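Long-range contacts in cell wall binding protein cwp8 (Peptoclostridium difficile, PDB 5J6Q), which probably anchors itself to the bacterial cell wall through three CWB2 modules, as a surface protein associated with the S-layer: residues A[311-317]-A[366-371]; A[330-335]-A[410-414]; A[416-422]-A[462-467]. All blocks are in the same frame, centred on the assembly; numbering follows the deposited sequence.

Contact 1. Residues A[311-317]-A[366-371]; sequences AEAIILV and KKIYIV
The ring of Tyr-369 meets the segment 311-317 chiefly along one edge. Carbonyl oxygen Ile-314 O lies in the ring plane, 3.6 Å from Tyr-369 CD1, and the methyl of Ala-313 reaches the same edge farther out, at CE1. Ile-315 CD1 approaches CD1 of the ring obliquely, 4.0 Å away. Outside the two strands the ring also touches Glu-394 and Val-396 of strand 392-396. Tyr-369 CG stands anti to the carbonyl carbon (chi1 -57°), which swings the ring back along its own strand toward Ala-313. On the same sheet face, Ile-315 CG2 meets Val-371 CG2 at 3.7 Å. These are the two central strands of a four-stranded parallel sheet in a CWB2 module, an open alpha/beta fold of the toprim type with strand order 2-1-3-4; strand 339-342 and helix 349-359 lie between them in the chain. Their segment axes run 4.7 Å apart at 17°. Ile-314 uses both N and O toward the partner strand: its N donates to Lys-367 O, while its O accepts Tyr-369 N at 2.8 Å, nearly straight at 168°. Leu-316 does likewise with Tyr-369 O and Val-371 N. On the opposite face Ile-314 and Ile-368 lie side by side, CG1 to CG1 3.8 Å, as do Leu-316 and Ile-370. Helix 349-359 covers Ile-314 on that face, through Ile-355, Val-358 and Leu-359. At the Lys-366 end, the extended chain of this lysine passes Glu-312 O and bonds through NZ to Ala-311 O (3.0 Å), the ammonium tilted from the carbonyl plane. Leu-359 O and Asn-362 OD1 also accept from Lys-366 NZ, tying it to the end of helix 349-359 and the loop beyond.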
loop_
_atom_site.group_PDB
_atom_site.type_symbol
_atom_site.label_atom_id
_atom_site.label_comp_id
_atom_site.label_asym_id
_atom_site.label_seq_id
_atom_site.Cartn_x
_atom_site.Cartn_y
_atom_site.Cartn_z
ATOM N N ALA A 311 -28.636 6.833 -6.968
ATOM C CA ALA A 311 -29.511 5.653 -6.872
ATOM C C ALA A 311 -31.023 6.070 -6.944
ATOM O O ALA A 311 -31.440 7.056 -6.298
ATOM C CB ALA A 311 -29.261 4.893 -5.549
ATOM N N GLU A 312 -31.837 5.248 -7.632
ATOM C CA GLU A 312 -33.217 5.551 -7.761
ATOM C C GLU A 312 -33.999 4.919 -6.688
ATOM O O GLU A 312 -35.171 5.262 -6.480
ATOM C CB GLU A 312 -33.672 5.139 -9.156
ATOM C CG GLU A 312 -32.956 6.035 -10.167
ATOM C CD GLU A 312 -32.965 5.495 -11.564
ATOM O OE1 GLU A 312 -32.246 6.064 -12.414
ATOM O OE2 GLU A 312 -33.686 4.509 -11.819
ATOM N N ALA A 313 -33.357 4.033 -5.938
ATOM C CA ALA A 313 -34.071 3.324 -4.882
ATOM C C ALA A 313 -33.111 2.615 -3.945
ATOM O O ALA A 313 -31.890 2.686 -4.130
ATOM C CB ALA A 313 -35.018 2.296 -5.503
ATOM N N ILE A 314 -33.669 1.964 -2.900
ATOM C CA ILE A 314 -32.887 1.209 -1.912
ATOM C C ILE A 314 -33.580 -0.205 -1.833
ATOM O O ILE A 314 -34.816 -0.264 -1.858
ATOM C CB ILE A 314 -32.877 1.841 -0.477
ATOM C CG1 ILE A 314 -32.407 3.318 -0.501
ATOM C CG2 ILE A 314 -31.985 0.955 0.501
ATOM C CD1 ILE A 314 -30.915 3.506 -0.670
ATOM N N ILE A 315 -32.778 -1.303 -1.866
ATOM C CA ILE A 315 -33.276 -2.609 -1.610
ATOM C C ILE A 315 -32.646 -2.881 -0.269
ATOM O O ILE A 315 -31.413 -2.817 -0.148
ATOM C CB ILE A 315 -32.902 -3.718 -2.604
ATOM C CG1 ILE A 315 -33.080 -3.274 -4.067
ATOM C CG2 ILE A 315 -33.820 -4.926 -2.320
ATOM C CD1 ILE A 315 -34.583 -3.243 -4.469
ATOM N N LEU A 316 -33.446 -3.210 0.730
ATOM C CA LEU A 316 -32.950 -3.477 2.085
ATOM C C LEU A 316 -33.325 -4.936 2.493
ATOM O O LEU A 316 -34.495 -5.294 2.457
ATOM C CB LEU A 316 -33.600 -2.462 2.993
ATOM C CG LEU A 316 -32.972 -2.276 4.346
ATOM C CD1 LEU A 316 -31.493 -2.014 4.235
ATOM C CD2 LEU A 316 -33.677 -1.036 4.994
ATOM N N VAL A 317 -32.322 -5.810 2.818
ATOM C CA VAL A 317 -32.692 -7.196 3.151
ATOM C C VAL A 317 -32.186 -7.478 4.552
ATOM O O VAL A 317 -31.464 -6.639 5.094
ATOM C CB VAL A 317 -32.104 -8.126 2.008
ATOM C CG1 VAL A 317 -30.592 -8.169 2.061
ATOM C CG2 VAL A 317 -32.642 -9.543 2.105
ATOM N N LYS A 366 -38.094 8.833 -4.513
ATOM C CA LYS A 366 -37.576 7.478 -4.542
ATOM C C LYS A 366 -38.164 6.621 -3.483
ATOM O O LYS A 366 -38.754 7.085 -2.497
ATOM C CB LYS A 366 -36.057 7.521 -4.422
ATOM C CG LYS A 366 -35.465 8.291 -5.595
ATOM C CD LYS A 366 -34.125 8.853 -5.286
ATOM C CE LYS A 366 -33.528 9.431 -6.586
ATOM N NZ LYS A 366 -32.165 9.923 -6.346
ATOM N N LYS A 367 -38.002 5.335 -3.696
ATOM C CA LYS A 367 -38.504 4.312 -2.816
ATOM C C LYS A 367 -37.421 3.405 -2.144
ATOM O O LYS A 367 -36.345 3.213 -2.661
ATOM C CB LYS A 367 -39.413 3.425 -3.645
ATOM C CG LYS A 367 -40.791 4.032 -3.814
ATOM C CD LYS A 367 -41.149 4.134 -5.274
ATOM C CE LYS A 367 -42.005 2.969 -5.688
ATOM N NZ LYS A 367 -42.077 2.866 -7.166
ATOM N N ILE A 368 -37.778 2.863 -1.015
ATOM C CA ILE A 368 -37.010 1.964 -0.201
ATOM C C ILE A 368 -37.878 0.679 -0.103
ATOM O O ILE A 368 -39.000 0.756 0.438
ATOM C CB ILE A 368 -36.743 2.497 1.218
ATOM C CG1 ILE A 368 -35.827 3.749 1.174
ATOM C CG2 ILE A 368 -36.119 1.380 2.077
ATOM C CD1 ILE A 368 -35.663 4.366 2.566
ATOM N N TYR A 369 -37.393 -0.467 -0.719
ATOM C CA TYR A 369 -38.098 -1.706 -0.613
ATOM C C TYR A 369 -37.431 -2.528 0.481
ATOM O O TYR A 369 -36.202 -2.666 0.456
ATOM C CB TYR A 369 -38.013 -2.505 -1.899
ATOM C CG TYR A 369 -38.523 -1.807 -3.128
ATOM C CD1 TYR A 369 -37.741 -0.890 -3.804
ATOM C CD2 TYR A 369 -39.789 -2.093 -3.643
ATOM C CE1 TYR A 369 -38.191 -0.277 -4.976
ATOM C CE2 TYR A 369 -40.250 -1.486 -4.805
ATOM C CZ TYR A 369 -39.449 -0.577 -5.468
ATOM O OH TYR A 369 -39.922 0.038 -6.617
ATOM N N ILE A 370 -38.178 -3.073 1.409
ATOM C CA ILE A 370 -37.641 -3.947 2.457
ATOM C C ILE A 370 -38.045 -5.368 1.994
ATOM O O ILE A 370 -39.228 -5.625 1.835
ATOM C CB ILE A 370 -38.257 -3.507 3.792
ATOM C CG1 ILE A 370 -37.604 -2.195 4.209
ATOM C CG2 ILE A 370 -38.084 -4.561 4.894
ATOM C CD1 ILE A 370 -38.399 -1.371 5.169
ATOM N N VAL A 371 -37.067 -6.247 1.686
ATOM C CA VAL A 371 -37.394 -7.607 1.263
ATOM C C VAL A 371 -37.407 -8.538 2.483
ATOM O O VAL A 371 -36.535 -8.406 3.338
ATOM C CB VAL A 371 -36.361 -8.016 0.204
ATOM C CG1 VAL A 371 -36.545 -9.486 -0.205
ATOM C CG2 VAL A 371 -36.501 -7.095 -1.019
#

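Contact 2. Residues A[330-335]-A[410-414]; sequences PLASQK and KQLKD
Leu-412 pushes its CD2 methyl against the helix of Pro-330 to Gln-334, meeting backbone as much as side chain: CD2 is 3.6 Å from Leu-331 N and 3.7 Å from Pro-330 C. Pro-330 CB and Leu-331 CD1, each 4.1 Å from that methyl, add apolar contacts, and Leu-331 CD1 also touches Gln-411 CB. Gln-334 grips the next residue with both ends of its amide. OE1 accepts Lys-413 N at 3.1 Å, a somewhat bent bond (146°), while NE2 donates to a water that in turn donates to Lys-413 O. Gln-334 spans the gap from the last helical turn to the loop because its chain runs out extended, CG lying opposite the backbone N (chi1 -154°). Together, bond and water hold the loop backbone on both sides of Lys-413 CA. The aliphatic part of Lys-413 folds over the amide, CD lying 3.4 Å from Gln-334 CD. Lys-335 CE comes alongside Gln-411 O. Two CWB2 modules meet here: helix 329-334 of one faces the loop between helix 401-410 and strand 418-423 of the next, with Leu-331 packed on Ile-315 of strand 313-318 and Tyr-369 of strand 367-371 touching both Lys-335 and Gln-411.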
loop_
_atom_site.group_PDB
_atom_site.type_symbol
_atom_site.label_atom_id
_atom_site.label_comp_id
_atom_site.label_asym_id
_atom_site.label_seq_id
_atom_site.Cartn_x
_atom_site.Cartn_y
_atom_site.Cartn_z
ATOM N N PRO A 330 -31.986 -9.172 -9.669
ATOM C CA PRO A 330 -32.556 -8.488 -10.852
ATOM C C PRO A 330 -33.374 -7.279 -10.399
ATOM O O PRO A 330 -33.543 -6.395 -11.179
ATOM C CB PRO A 330 -33.352 -9.600 -11.542
ATOM C CG PRO A 330 -33.574 -10.600 -10.471
ATOM C CD PRO A 330 -32.345 -10.607 -9.688
ATOM N N LEU A 331 -33.852 -7.259 -9.140
ATOM C CA LEU A 331 -34.635 -6.187 -8.613
ATOM C C LEU A 331 -33.743 -4.981 -8.348
ATOM O O LEU A 331 -34.108 -3.872 -8.800
ATOM C CB LEU A 331 -35.380 -6.565 -7.295
ATOM C CG LEU A 331 -36.216 -5.380 -6.808
ATOM C CD1 LEU A 331 -37.087 -4.878 -8.022
ATOM C CD2 LEU A 331 -37.060 -5.697 -5.681
ATOM N N ALA A 332 -32.568 -5.184 -7.616
ATOM C CA ALA A 332 -31.638 -4.073 -7.411
ATOM C C ALA A 332 -31.112 -3.584 -8.767
ATOM O O ALA A 332 -30.852 -2.386 -8.915
ATOM C CB ALA A 332 -30.449 -4.471 -6.541
ATOM N N SER A 333 -30.935 -4.461 -9.728
ATOM C CA SER A 333 -30.395 -4.000 -11.010
ATOM C C SER A 333 -31.452 -3.213 -11.759
ATOM O O SER A 333 -31.129 -2.224 -12.428
ATOM C CB SER A 333 -29.984 -5.185 -11.882
ATOM O OG SER A 333 -28.636 -5.582 -11.673
ATOM N N GLN A 334 -32.722 -3.662 -11.658
ATOM C CA GLN A 334 -33.807 -3.017 -12.415
ATOM C C GLN A 334 -34.181 -1.665 -11.894
ATOM O O GLN A 334 -34.302 -0.747 -12.706
ATOM C CB GLN A 334 -35.074 -3.876 -12.453
ATOM C CG GLN A 334 -35.886 -3.556 -13.689
ATOM C CD GLN A 334 -36.742 -4.711 -14.109
ATOM O OE1 GLN A 334 -37.828 -4.901 -13.581
ATOM N NE2 GLN A 334 -36.235 -5.540 -14.997
ATOM N N LYS A 335 -34.363 -1.552 -10.565
ATOM C CA LYS A 335 -34.714 -0.313 -9.879
ATOM C C LYS A 335 -33.460 0.518 -9.578
ATOM O O LYS A 335 -33.547 1.503 -8.839
ATOM C CB LYS A 335 -35.470 -0.619 -8.573
ATOM C CG LYS A 335 -36.773 -1.454 -8.783
ATOM C CD LYS A 335 -37.586 -1.100 -10.101
ATOM C CE LYS A 335 -38.555 -2.245 -10.461
ATOM N NZ LYS A 335 -39.177 -2.154 -11.843
ATOM N N LYS A 410 -42.772 -10.442 -8.926
ATOM C CA LYS A 410 -43.838 -9.565 -9.409
ATOM C C LYS A 410 -43.416 -8.096 -9.567
ATOM O O LYS A 410 -43.969 -7.408 -10.428
ATOM C CB LYS A 410 -45.033 -9.663 -8.466
ATOM C CG LYS A 410 -45.850 -10.919 -8.687
ATOM C CD LYS A 410 -47.257 -10.758 -8.089
ATOM C CE LYS A 410 -47.597 -11.898 -7.158
ATOM N NZ LYS A 410 -48.202 -11.416 -5.877
ATOM N N GLN A 411 -42.448 -7.616 -8.740
ATOM C CA GLN A 411 -41.927 -6.244 -8.806
ATOM C C GLN A 411 -41.057 -6.031 -10.054
ATOM O O GLN A 411 -40.624 -4.909 -10.321
ATOM C CB GLN A 411 -41.074 -5.915 -7.579
ATOM C CG GLN A 411 -41.847 -5.887 -6.286
ATOM C CD GLN A 411 -42.521 -4.543 -6.093
ATOM O OE1 GLN A 411 -42.402 -3.598 -6.941
ATOM N NE2 GLN A 411 -43.208 -4.419 -4.963
ATOM N N LEU A 412 -40.797 -7.075 -10.800
ATOM C CA LEU A 412 -39.997 -6.970 -12.021
ATOM C C LEU A 412 -40.964 -6.747 -13.204
ATOM O O LEU A 412 -42.150 -6.990 -13.052
ATOM C CB LEU A 412 -39.175 -8.270 -12.314
ATOM C CG LEU A 412 -38.166 -8.777 -11.226
ATOM C CD1 LEU A 412 -37.560 -10.121 -11.730
ATOM C CD2 LEU A 412 -36.974 -7.764 -10.962
ATOM N N LYS A 413 -40.474 -6.305 -14.361
ATOM C CA LYS A 413 -41.313 -6.145 -15.542
ATOM C C LYS A 413 -41.512 -7.524 -16.222
ATOM O O LYS A 413 -40.527 -8.229 -16.434
ATOM C CB LYS A 413 -40.646 -5.167 -16.521
ATOM C CG LYS A 413 -40.500 -3.761 -15.949
ATOM C CD LYS A 413 -39.081 -3.227 -16.135
ATOM C CE LYS A 413 -38.843 -2.717 -17.538
ATOM N NZ LYS A 413 -38.516 -3.823 -18.482
ATOM N N ASP A 414 -42.770 -7.900 -16.556
ATOM C CA ASP A 414 -43.125 -9.170 -17.200
ATOM C C ASP A 414 -42.569 -9.333 -18.618
ATOM O O ASP A 414 -42.768 -10.372 -19.237
ATOM C CB ASP A 414 -44.650 -9.288 -17.272
ATOM C CG ASP A 414 -45.301 -8.033 -17.819
ATOM O OD1 ASP A 414 -46.098 -7.416 -17.087
ATOM O OD2 ASP A 414 -45.001 -7.664 -18.983
HETATM O O HOH W 1 -37.638 -8.007 -16.269
#

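Contact 3. Residues A[416-422]-A[462-467]; sequences FKTAFVV and KELEIV
Glu-465 pairs through both backbone polar atoms with the strand of Thr-418 to Val-422, in the middle of a four-stranded parallel sheet. This is the open alpha/beta, toprim-like fold of a CWB2 module, and the two strands, at 28° to one another, are its central pair in the order 2-1-3-4. Glu-465 N donates to Ala-419 O, and Glu-465 O accepts Val-421 N at 2.8 Å. The pattern runs on to Val-467 N, which gives its hydrogen to Val-421 O, and back to Ala-419 N, which donates to Glu-463 O at 3.2 Å. Beyond that the pairing thins: Glu-463 N to Lys-417 O is weak. Phe-420 and Val-422 bond outward, to Pro-443, Ile-445 and Thr-447, whereas Leu-464 N is taken by the Asp-485 carboxylate and Ile-466 pairs with Glu-491. A salt bridge joins Lys-417 to Glu-463: NZ sits above the carboxylate plane, 3.1 Å from Glu-463 OE2, an unusual geometry whose details are uncertain. The side chains of Lys-462, poorly ordered, and Phe-416 cross at about a right angle; Lys-462 NZ has Leu-458 O as hydrogen-bond acceptor. The carboxylate of Glu-465 points away from the partner strand, where OE2 has weak links to Lys-508 and Tyr-509. Nearer the backbone, Glu-465 CB rests 3.6 Å from Phe-420 CE2, the two side chains alongside each other with ring and carboxylate planes only 14° apart. Val-467 CG2 reaches the same ring at CD2. On the other face Leu-459 and Leu-481, from the two flanking helices, pack on both Val-421 and Leu-464. There Leu-464 CG is anti to its carbonyl carbon (chi1 -53°), and CD2 presses tightly on Ala-419 CB at 3.5 Å.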
loop_
_atom_site.group_PDB
_atom_site.type_symbol
_atom_site.label_atom_id
_atom_site.label_comp_id
_atom_site.label_asym_id
_atom_site.label_seq_id
_atom_site.Cartn_x
_atom_site.Cartn_y
_atom_site.Cartn_z
ATOM N N PHE A 416 -39.798 -10.020 -19.513
ATOM C CA PHE A 416 -38.610 -10.873 -19.461
ATOM C C PHE A 416 -38.840 -12.206 -20.129
ATOM O O PHE A 416 -39.914 -12.779 -19.997
ATOM C CB PHE A 416 -38.190 -11.101 -17.999
ATOM C CG PHE A 416 -39.257 -11.786 -17.183
ATOM C CD1 PHE A 416 -39.283 -13.165 -17.066
ATOM C CD2 PHE A 416 -40.230 -11.052 -16.531
ATOM C CE1 PHE A 416 -40.262 -13.792 -16.311
ATOM C CE2 PHE A 416 -41.206 -11.681 -15.775
ATOM C CZ PHE A 416 -41.216 -13.046 -15.670
ATOM N N LYS A 417 -37.827 -12.710 -20.825
ATOM C CA LYS A 417 -37.944 -13.998 -21.539
ATOM C C LYS A 417 -37.273 -15.163 -20.804
ATOM O O LYS A 417 -37.314 -16.306 -21.264
ATOM C CB LYS A 417 -37.314 -13.869 -22.939
ATOM C CG LYS A 417 -35.800 -14.076 -22.943
ATOM C CD LYS A 417 -35.331 -14.932 -24.110
ATOM C CE LYS A 417 -36.085 -16.240 -24.194
ATOM N NZ LYS A 417 -35.200 -17.409 -23.953
ATOM N N THR A 418 -36.645 -14.878 -19.671
ATOM C CA THR A 418 -35.958 -15.908 -18.915
ATOM C C THR A 418 -36.320 -15.869 -17.442
ATOM O O THR A 418 -36.654 -14.815 -16.870
ATOM C CB THR A 418 -34.432 -15.750 -19.107
ATOM O OG1 THR A 418 -33.762 -16.305 -17.987
ATOM C CG2 THR A 418 -34.004 -14.294 -19.219
ATOM N N ALA A 419 -36.282 -17.051 -16.831
ATOM C CA ALA A 419 -36.537 -17.173 -15.417
ATOM C C ALA A 419 -35.729 -18.366 -14.878
ATOM O O ALA A 419 -35.456 -19.321 -15.611
ATOM C CB ALA A 419 -38.004 -17.342 -15.156
ATOM N N PHE A 420 -35.320 -18.280 -13.618
ATOM C CA PHE A 420 -34.459 -19.292 -13.007
ATOM C C PHE A 420 -35.168 -19.967 -11.895
ATOM O O PHE A 420 -35.888 -19.285 -11.176
ATOM C CB PHE A 420 -33.182 -18.622 -12.420
ATOM C CG PHE A 420 -32.218 -18.338 -13.518
ATOM C CD1 PHE A 420 -32.044 -17.048 -13.991
ATOM C CD2 PHE A 420 -31.537 -19.371 -14.148
ATOM C CE1 PHE A 420 -31.222 -16.807 -15.065
ATOM C CE2 PHE A 420 -30.706 -19.116 -15.232
ATOM C CZ PHE A 420 -30.558 -17.844 -15.680
ATOM N N VAL A 421 -34.967 -21.264 -11.711
ATOM C CA VAL A 421 -35.636 -21.969 -10.600
ATOM C C VAL A 421 -34.636 -22.629 -9.757
ATOM O O VAL A 421 -33.771 -23.330 -10.259
ATOM C CB VAL A 421 -36.672 -23.028 -11.081
ATOM C CG1 VAL A 421 -36.948 -24.044 -9.972
ATOM C CG2 VAL A 421 -37.962 -22.327 -11.469
ATOM N N VAL A 422 -34.746 -22.433 -8.442
ATOM C CA VAL A 422 -33.752 -22.959 -7.484
ATOM C C VAL A 422 -34.492 -23.462 -6.293
ATOM O O VAL A 422 -35.655 -23.067 -6.107
ATOM C CB VAL A 422 -32.754 -21.772 -7.110
ATOM C CG1 VAL A 422 -32.226 -21.073 -8.404
ATOM C CG2 VAL A 422 -33.454 -20.731 -6.232
ATOM N N LYS A 462 -42.650 -18.710 -20.708
ATOM C CA LYS A 462 -41.274 -18.223 -20.753
ATOM C C LYS A 462 -40.276 -19.383 -20.693
ATOM O O LYS A 462 -40.630 -20.484 -20.275
ATOM C CB LYS A 462 -41.011 -17.248 -19.583
ATOM C CG LYS A 462 -42.286 -16.698 -18.939
ATOM C CD LYS A 462 -42.237 -15.179 -18.809
ATOM C CE LYS A 462 -43.619 -14.582 -18.657
ATOM N NZ LYS A 462 -43.701 -13.681 -17.473
ATOM N N GLU A 463 -39.036 -19.140 -21.130
ATOM C CA GLU A 463 -37.974 -20.150 -21.093
ATOM C C GLU A 463 -37.328 -20.178 -19.694
ATOM O O GLU A 463 -36.888 -19.147 -19.187
ATOM C CB GLU A 463 -36.924 -19.851 -22.166
ATOM C CG GLU A 463 -37.512 -19.893 -23.564
ATOM C CD GLU A 463 -36.448 -19.978 -24.638
ATOM O OE1 GLU A 463 -35.372 -20.555 -24.375
ATOM O OE2 GLU A 463 -36.690 -19.461 -25.741
ATOM N N LEU A 464 -37.259 -21.371 -19.097
ATOM C CA LEU A 464 -36.776 -21.582 -17.754
ATOM C C LEU A 464 -35.463 -22.381 -17.658
ATOM O O LEU A 464 -35.118 -23.169 -18.536
ATOM C CB LEU A 464 -37.911 -22.310 -16.977
ATOM C CG LEU A 464 -39.272 -21.600 -17.064
ATOM C CD1 LEU A 464 -40.456 -22.548 -16.771
ATOM C CD2 LEU A 464 -39.257 -20.445 -16.087
ATOM N N GLU A 465 -34.725 -22.160 -16.575
ATOM C CA GLU A 465 -33.463 -22.867 -16.328
ATOM C C GLU A 465 -33.441 -23.217 -14.849
ATOM O O GLU A 465 -33.856 -22.407 -14.021
ATOM C CB GLU A 465 -32.251 -21.997 -16.725
ATOM C CG GLU A 465 -30.906 -22.668 -16.486
ATOM C CD GLU A 465 -30.206 -23.122 -17.776
ATOM O OE1 GLU A 465 -29.895 -24.318 -17.868
ATOM O OE2 GLU A 465 -29.956 -22.304 -18.684
ATOM N N ILE A 466 -33.013 -24.431 -14.525
ATOM C CA ILE A 466 -32.935 -24.857 -13.134
ATOM C C ILE A 466 -31.483 -24.840 -12.662
ATOM O O ILE A 466 -30.605 -25.238 -13.433
ATOM C CB ILE A 466 -33.522 -26.267 -12.989
ATOM C CG1 ILE A 466 -34.883 -26.348 -13.719
ATOM C CG2 ILE A 466 -33.686 -26.567 -11.508
ATOM C CD1 ILE A 466 -35.642 -27.663 -13.485
ATOM N N VAL A 467 -31.247 -24.404 -11.411
ATOM C CA VAL A 467 -29.900 -24.318 -10.830
ATOM C C VAL A 467 -29.957 -25.084 -9.504
ATOM O O VAL A 467 -30.590 -24.647 -8.555
ATOM C CB VAL A 467 -29.397 -22.839 -10.653
ATOM C CG1 VAL A 467 -27.974 -22.830 -10.048
ATOM C CG2 VAL A 467 -29.352 -22.118 -11.999
#

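Contacts 1 and 3 each join the two central strands of a four-stranded parallel sheet, one in each of two successive CWB2 modules. Their centres are 24 Å apart, and they come in series along the chain without touching. Contact 2 lies between them, its centre 11 Å from that of contact 1 and 15 Å from that of contact 3. It crosses contact 1 in sequence, because helix 329-334 falls between the strands of contact 1, while its partner loop leads into strand 418-423 of contact 3. Glu-312 CB packs on Lys-335 O and Ile-315 CG1 on Ala-332 CA, while Asp-414 lies against Lys-462. Contact 2 thus adjoins both sheets, consistent with a compact assembly of CWB2 modules.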